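Local coordinates for ATP/GTP-binding site-containing protein A (Brucella abortus, PDB 6NTR) that functions in the periplasm to maintain the integrity of the cell envelope, at residues A[77-82]-A[123-128]; A[131-136]-A[211-216]. All blocks are in the same frame, centred on the assembly; numbering follows the deposited sequence. Where two conformers were deposited one is given.

Interaction 1: residues A[77-82]-A[123-128]; sequences KDFRFV and TQFPTR
Phe79 and Phe125 pack against each other with their rings close to parallel, the planes 16° apart, but slid so far that they barely overlap; the centroids are 5.0 Å apart. What sits over the middle of the Phe125 ring is the methylene of its partner: Phe79 CB lies 3.6 Å from the Phe125 centroid, almost on the ring normal, in a CH-pi contact. The Phe79 ring continues past it, its CD2 3.8 Å from Phe125 CD1. CG of Phe79 stands anti to the backbone N (chi1 -174°), which carries the ring from its strand toward the loop ahead of helix 126-138. Phe125 CG instead lies beside its own backbone N (chi1 -59°), and the ring turns back toward the start of the strand, where Lys77 O approaches its edge, 4.1 Å from CE2.

Pro126 takes the far half of the Phe79 ring. Its CD stands 4.0 Å from the Phe79 centroid on the same face that meets Phe125 CB, and CD and CG both reach Phe79 CZ at 3.7 Å. Phe125 is the N-cap residue and Pro126 opens the first turn, so the contact seats the very start of helix 126-138 on strand 78-87 of the barrel-like fold. Glu72, on strand 62-72, lies against both phenylalanines and accepts a hydrogen bond from the Thr127 backbone N.

Ring packing and CH-pi contacts dominate between the segments, and Glu72, from the adjacent strand, adds a hydrogen bond at the helix start; the contact therefore depends largely on how well the ring faces fit.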
# COMPACT_ATOMS: atom_id res chain seq x y z
N LYS A 77 9.08 -5.36 -15.31
CA LYS A 77 9.63 -6.70 -15.14
C LYS A 77 10.63 -6.80 -14.00
O LYS A 77 11.02 -7.91 -13.62
CB LYS A 77 10.29 -7.19 -16.44
CG LYS A 77 9.33 -7.81 -17.44
CD LYS A 77 10.06 -8.59 -18.53
CE LYS A 77 9.11 -9.51 -19.29
NZ LYS A 77 9.79 -10.40 -20.26
N ASP A 78 11.05 -5.69 -13.43
CA ASP A 78 11.95 -5.72 -12.30
C ASP A 78 11.36 -4.91 -11.16
O ASP A 78 10.55 -4.00 -11.37
CB ASP A 78 13.32 -5.18 -12.69
CG ASP A 78 14.32 -5.31 -11.57
OD1 ASP A 78 14.46 -6.44 -11.03
OD2 ASP A 78 14.92 -4.28 -11.19
N PHE A 79 11.77 -5.24 -9.93
CA PHE A 79 11.21 -4.62 -8.74
C PHE A 79 12.24 -4.73 -7.62
O PHE A 79 12.47 -5.82 -7.10
CB PHE A 79 9.90 -5.31 -8.36
CG PHE A 79 9.17 -4.66 -7.23
CD1 PHE A 79 8.81 -3.33 -7.27
CD2 PHE A 79 8.79 -5.40 -6.13
CE1 PHE A 79 8.12 -2.75 -6.24
CE2 PHE A 79 8.10 -4.83 -5.09
CZ PHE A 79 7.77 -3.49 -5.15
N ARG A 80 12.89 -3.62 -7.29
CA ARG A 80 13.85 -3.56 -6.20
C ARG A 80 13.16 -3.05 -4.93
O ARG A 80 12.37 -2.11 -5.00
CB ARG A 80 15.04 -2.65 -6.55
CG ARG A 80 16.00 -3.22 -7.60
CD ARG A 80 17.27 -2.35 -7.76
NE ARG A 80 17.18 -1.42 -8.89
CZ ARG A 80 17.63 -1.69 -10.11
NH1 ARG A 80 18.19 -2.86 -10.36
NH2 ARG A 80 17.52 -0.79 -11.07
N PHE A 81 13.47 -3.67 -3.79
CA PHE A 81 12.76 -3.35 -2.54
C PHE A 81 13.61 -3.46 -1.26
O PHE A 81 14.40 -4.40 -1.12
CB PHE A 81 11.51 -4.24 -2.40
CG PHE A 81 11.79 -5.72 -2.42
CD1 PHE A 81 12.05 -6.42 -1.25
CD2 PHE A 81 11.77 -6.41 -3.61
CE1 PHE A 81 12.29 -7.76 -1.28
CE2 PHE A 81 12.02 -7.76 -3.64
CZ PHE A 81 12.27 -8.43 -2.48
N VAL A 82 13.40 -2.52 -0.32
CA VAL A 82 14.04 -2.50 1.00
C VAL A 82 12.98 -2.23 2.07
O VAL A 82 12.27 -1.22 2.01
CB VAL A 82 15.16 -1.42 1.13
CG1 VAL A 82 15.93 -1.56 2.44
CG2 VAL A 82 16.14 -1.46 -0.01
N THR A 123 3.49 -12.98 -11.61
CA THR A 123 2.54 -11.97 -11.19
C THR A 123 2.85 -10.59 -11.71
O THR A 123 3.43 -10.44 -12.76
CB THR A 123 2.38 -11.95 -9.65
OG1 THR A 123 1.31 -11.08 -9.29
CG2 THR A 123 3.62 -11.47 -9.00
N GLN A 124 2.40 -9.58 -10.99
CA GLN A 124 2.62 -8.18 -11.33
C GLN A 124 3.13 -7.43 -10.09
O GLN A 124 3.14 -7.97 -9.00
CB GLN A 124 1.41 -7.53 -11.97
CG GLN A 124 0.18 -7.47 -11.11
CD GLN A 124 -0.86 -6.53 -11.65
OE1 GLN A 124 -0.62 -5.80 -12.59
NE2 GLN A 124 -2.02 -6.52 -11.03
N PHE A 125 3.59 -6.22 -10.29
CA PHE A 125 4.12 -5.45 -9.19
C PHE A 125 3.23 -4.26 -8.92
O PHE A 125 2.37 -3.94 -9.70
CB PHE A 125 5.59 -5.09 -9.39
CG PHE A 125 6.49 -6.28 -9.55
CD1 PHE A 125 6.55 -7.23 -8.60
CD2 PHE A 125 7.23 -6.45 -10.67
CE1 PHE A 125 7.35 -8.33 -8.74
CE2 PHE A 125 8.03 -7.54 -10.82
CZ PHE A 125 8.09 -8.48 -9.86
N PRO A 126 3.51 -3.54 -7.84
CA PRO A 126 2.61 -2.48 -7.39
C PRO A 126 2.28 -1.39 -8.37
O PRO A 126 1.13 -1.00 -8.40
CB PRO A 126 3.35 -1.89 -6.20
CG PRO A 126 4.10 -3.04 -5.64
CD PRO A 126 4.52 -3.85 -6.82
N THR A 127 3.23 -0.86 -9.12
CA THR A 127 2.82 0.16 -10.06
C THR A 127 1.92 -0.39 -11.16
O THR A 127 0.97 0.27 -11.54
CB THR A 127 3.97 0.98 -10.60
OG1 THR A 127 4.53 1.73 -9.53
CG2 THR A 127 3.46 1.94 -11.64
N ARG A 128 2.23 -1.57 -11.69
CA ARG A 128 1.41 -2.14 -12.75
C ARG A 128 0.02 -2.44 -12.25
O ARG A 128 -0.95 -2.03 -12.85
CB ARG A 128 2.05 -3.41 -13.27
CG ARG A 128 1.84 -3.65 -14.75
CD ARG A 128 2.94 -2.99 -15.56
NE ARG A 128 3.31 -3.76 -16.73
CZ ARG A 128 4.09 -3.31 -17.70
NH1 ARG A 128 4.59 -2.09 -17.64
NH2 ARG A 128 4.38 -4.09 -18.72

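Interaction 2: residues A[131-136]-A[211-216]; sequences EELIGK and FKLYRN
Leu133 and Leu213 meet tip to tip between helix 131-136 and the strand it crosses, with Leu133 CG 3.9 Å from Leu213 CD2. With CG anti to the backbone N in both (chi1 166° in Leu133, 160° in Leu213), the two side chains point at each other between helix and strand, whose axes come no nearer than 10.2 Å. Leu133 also reaches Phe211 with a methyl: CD2 approaches the ring at its edge, in plane, 4.0 Å from CZ.

Ile134 packs closer to the main chain. Its CD1 lies 3.5 Å from Arg215 O, at the point where the two backbones are nearest, and its CG1 rests more loosely on Leu213 CD2 at 4.3 Å.

On the solvent side the fit is looser. The Arg215 side chain touches Ile134 CG2 through its own CG at 4.2 Å, and its end then leads away from the helix; its guanidinium makes a weak, long ion pair with Glu138, farther along the same helix.

The helix runs across the strand at 80°, nearly perpendicular, and lays Leu133 and Ile134 along it. Val3, in the N-terminal loop, packs on Ile134. Besides lying across strand 207-214 of the barrel-like fold, the helix touches strand 187-195, where Ile192 meets Leu133, and strand 143-148, which adds Tyr144.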
# COMPACT_ATOMS: atom_id res chain seq x y z
N GLU A 131 -1.85 0.54 -11.97
CA GLU A 131 -2.26 0.99 -13.30
C GLU A 131 -3.43 0.17 -13.81
O GLU A 131 -4.34 0.71 -14.44
CB GLU A 131 -1.09 0.89 -14.27
CG GLU A 131 -0.05 1.96 -14.08
CD GLU A 131 1.02 1.90 -15.13
OE1 GLU A 131 1.71 0.86 -15.23
OE2 GLU A 131 1.19 2.89 -15.87
N GLU A 132 -3.41 -1.13 -13.57
CA GLU A 132 -4.50 -2.00 -13.97
C GLU A 132 -5.78 -1.67 -13.22
O GLU A 132 -6.88 -1.80 -13.76
CB GLU A 132 -4.11 -3.44 -13.72
CG GLU A 132 -5.15 -4.44 -14.03
CD GLU A 132 -4.74 -5.77 -13.50
OE1 GLU A 132 -4.59 -5.87 -12.25
OE2 GLU A 132 -4.53 -6.70 -14.31
N LEU A 133 -5.66 -1.29 -11.96
CA LEU A 133 -6.82 -0.88 -11.20
C LEU A 133 -7.47 0.34 -11.83
O LEU A 133 -8.69 0.37 -11.99
CB LEU A 133 -6.41 -0.60 -9.76
CG LEU A 133 -7.32 0.14 -8.79
CD1 LEU A 133 -8.76 -0.27 -8.89
CD2 LEU A 133 -6.82 -0.18 -7.42
N ILE A 134 -6.67 1.33 -12.23
CA ILE A 134 -7.23 2.53 -12.85
C ILE A 134 -7.87 2.19 -14.19
O ILE A 134 -8.98 2.62 -14.48
CB ILE A 134 -6.15 3.62 -13.03
CG1 ILE A 134 -5.60 4.07 -11.68
CG2 ILE A 134 -6.72 4.83 -13.73
CD1 ILE A 134 -4.35 4.89 -11.80
N GLY A 135 -7.17 1.42 -15.02
CA GLY A 135 -7.68 1.06 -16.32
C GLY A 135 -9.01 0.35 -16.22
O GLY A 135 -10.01 0.78 -16.80
N LYS A 136 -9.03 -0.75 -15.47
CA LYS A 136 -10.28 -1.46 -15.25
C LYS A 136 -11.36 -0.51 -14.76
O LYS A 136 -12.49 -0.54 -15.23
CB LYS A 136 -10.04 -2.61 -14.26
CG LYS A 136 -9.04 -3.62 -14.83
CD LYS A 136 -9.18 -5.02 -14.28
CE LYS A 136 -8.43 -6.03 -15.16
NZ LYS A 136 -8.78 -7.45 -14.90
N PHE A 211 -10.23 2.76 0.02
CA PHE A 211 -9.71 4.07 -0.28
C PHE A 211 -10.43 4.74 -1.42
O PHE A 211 -11.09 4.09 -2.19
CB PHE A 211 -8.19 3.99 -0.57
CG PHE A 211 -7.83 3.14 -1.74
CD1 PHE A 211 -7.63 1.80 -1.60
CD2 PHE A 211 -7.68 3.69 -2.98
CE1 PHE A 211 -7.30 1.02 -2.66
CE2 PHE A 211 -7.35 2.91 -4.05
CZ PHE A 211 -7.16 1.57 -3.89
N LYS A 212 -10.28 6.05 -1.52
CA LYS A 212 -10.84 6.83 -2.60
C LYS A 212 -9.68 7.10 -3.54
O LYS A 212 -8.68 7.65 -3.14
CB LYS A 212 -11.40 8.14 -2.07
CG LYS A 212 -12.72 8.01 -1.35
CD LYS A 212 -13.13 9.32 -0.71
CE LYS A 212 -14.59 9.31 -0.28
NZ LYS A 212 -15.08 7.96 0.08
N LEU A 213 -9.80 6.71 -4.80
CA LEU A 213 -8.71 6.84 -5.75
C LEU A 213 -8.93 7.76 -6.94
O LEU A 213 -9.98 7.74 -7.55
CB LEU A 213 -8.37 5.44 -6.25
CG LEU A 213 -7.62 5.22 -7.55
CD1 LEU A 213 -6.13 5.26 -7.30
CD2 LEU A 213 -7.99 3.87 -8.11
N TYR A 214 -7.92 8.57 -7.24
CA TYR A 214 -7.93 9.51 -8.37
C TYR A 214 -7.38 8.83 -9.61
O TYR A 214 -6.63 7.86 -9.54
CB TYR A 214 -7.09 10.75 -8.06
CG TYR A 214 -7.71 11.64 -7.04
CD1 TYR A 214 -7.64 11.32 -5.69
CD2 TYR A 214 -8.38 12.79 -7.40
CE1 TYR A 214 -8.23 12.11 -4.73
CE2 TYR A 214 -8.97 13.60 -6.46
CZ TYR A 214 -8.89 13.25 -5.12
OH TYR A 214 -9.48 14.05 -4.17
N ARG A 215 -7.77 9.36 -10.77
CA ARG A 215 -7.24 8.85 -12.03
C ARG A 215 -5.71 8.95 -12.11
O ARG A 215 -5.09 8.17 -12.86
CB ARG A 215 -7.88 9.60 -13.20
CG ARG A 215 -8.19 8.76 -14.39
CD ARG A 215 -9.35 9.36 -15.14
NE ARG A 215 -9.06 10.66 -15.74
CZ ARG A 215 -9.10 10.91 -17.04
NH1 ARG A 215 -9.45 9.96 -17.90
NH2 ARG A 215 -8.84 12.13 -17.50
N ASN A 216 -5.09 9.87 -11.38
CA ASN A 216 -3.65 10.10 -11.45
C ASN A 216 -2.88 9.36 -10.37
O ASN A 216 -1.72 9.70 -10.11
CB ASN A 216 -3.35 11.60 -11.37
CG ASN A 216 -3.86 12.23 -10.09
OD1 ASN A 216 -4.21 11.54 -9.15
ND2 ASN A 216 -3.88 13.56 -10.06

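Overall arrangement
Helix 126-138 takes part in both contacts, which follow one another along it with centres about 17 Å apart. Interaction 1 fixes its start to strand 78-87; interaction 2 lays its middle across strand 207-214, so the one helix spans two well-separated parts of the curled beta structure. Interaction 2 is the more buried, an aliphatic contact with one ring met at its edge, whereas interaction 1 is partly buried and works through aromatic faces. Neither relies on hydrogen bonds between its segments. A polar link joins them instead: Gln124 NE2 lies 2.9 Å from Glu132 OE1, a probable hydrogen bond tying the loop before the helix to the helix itself.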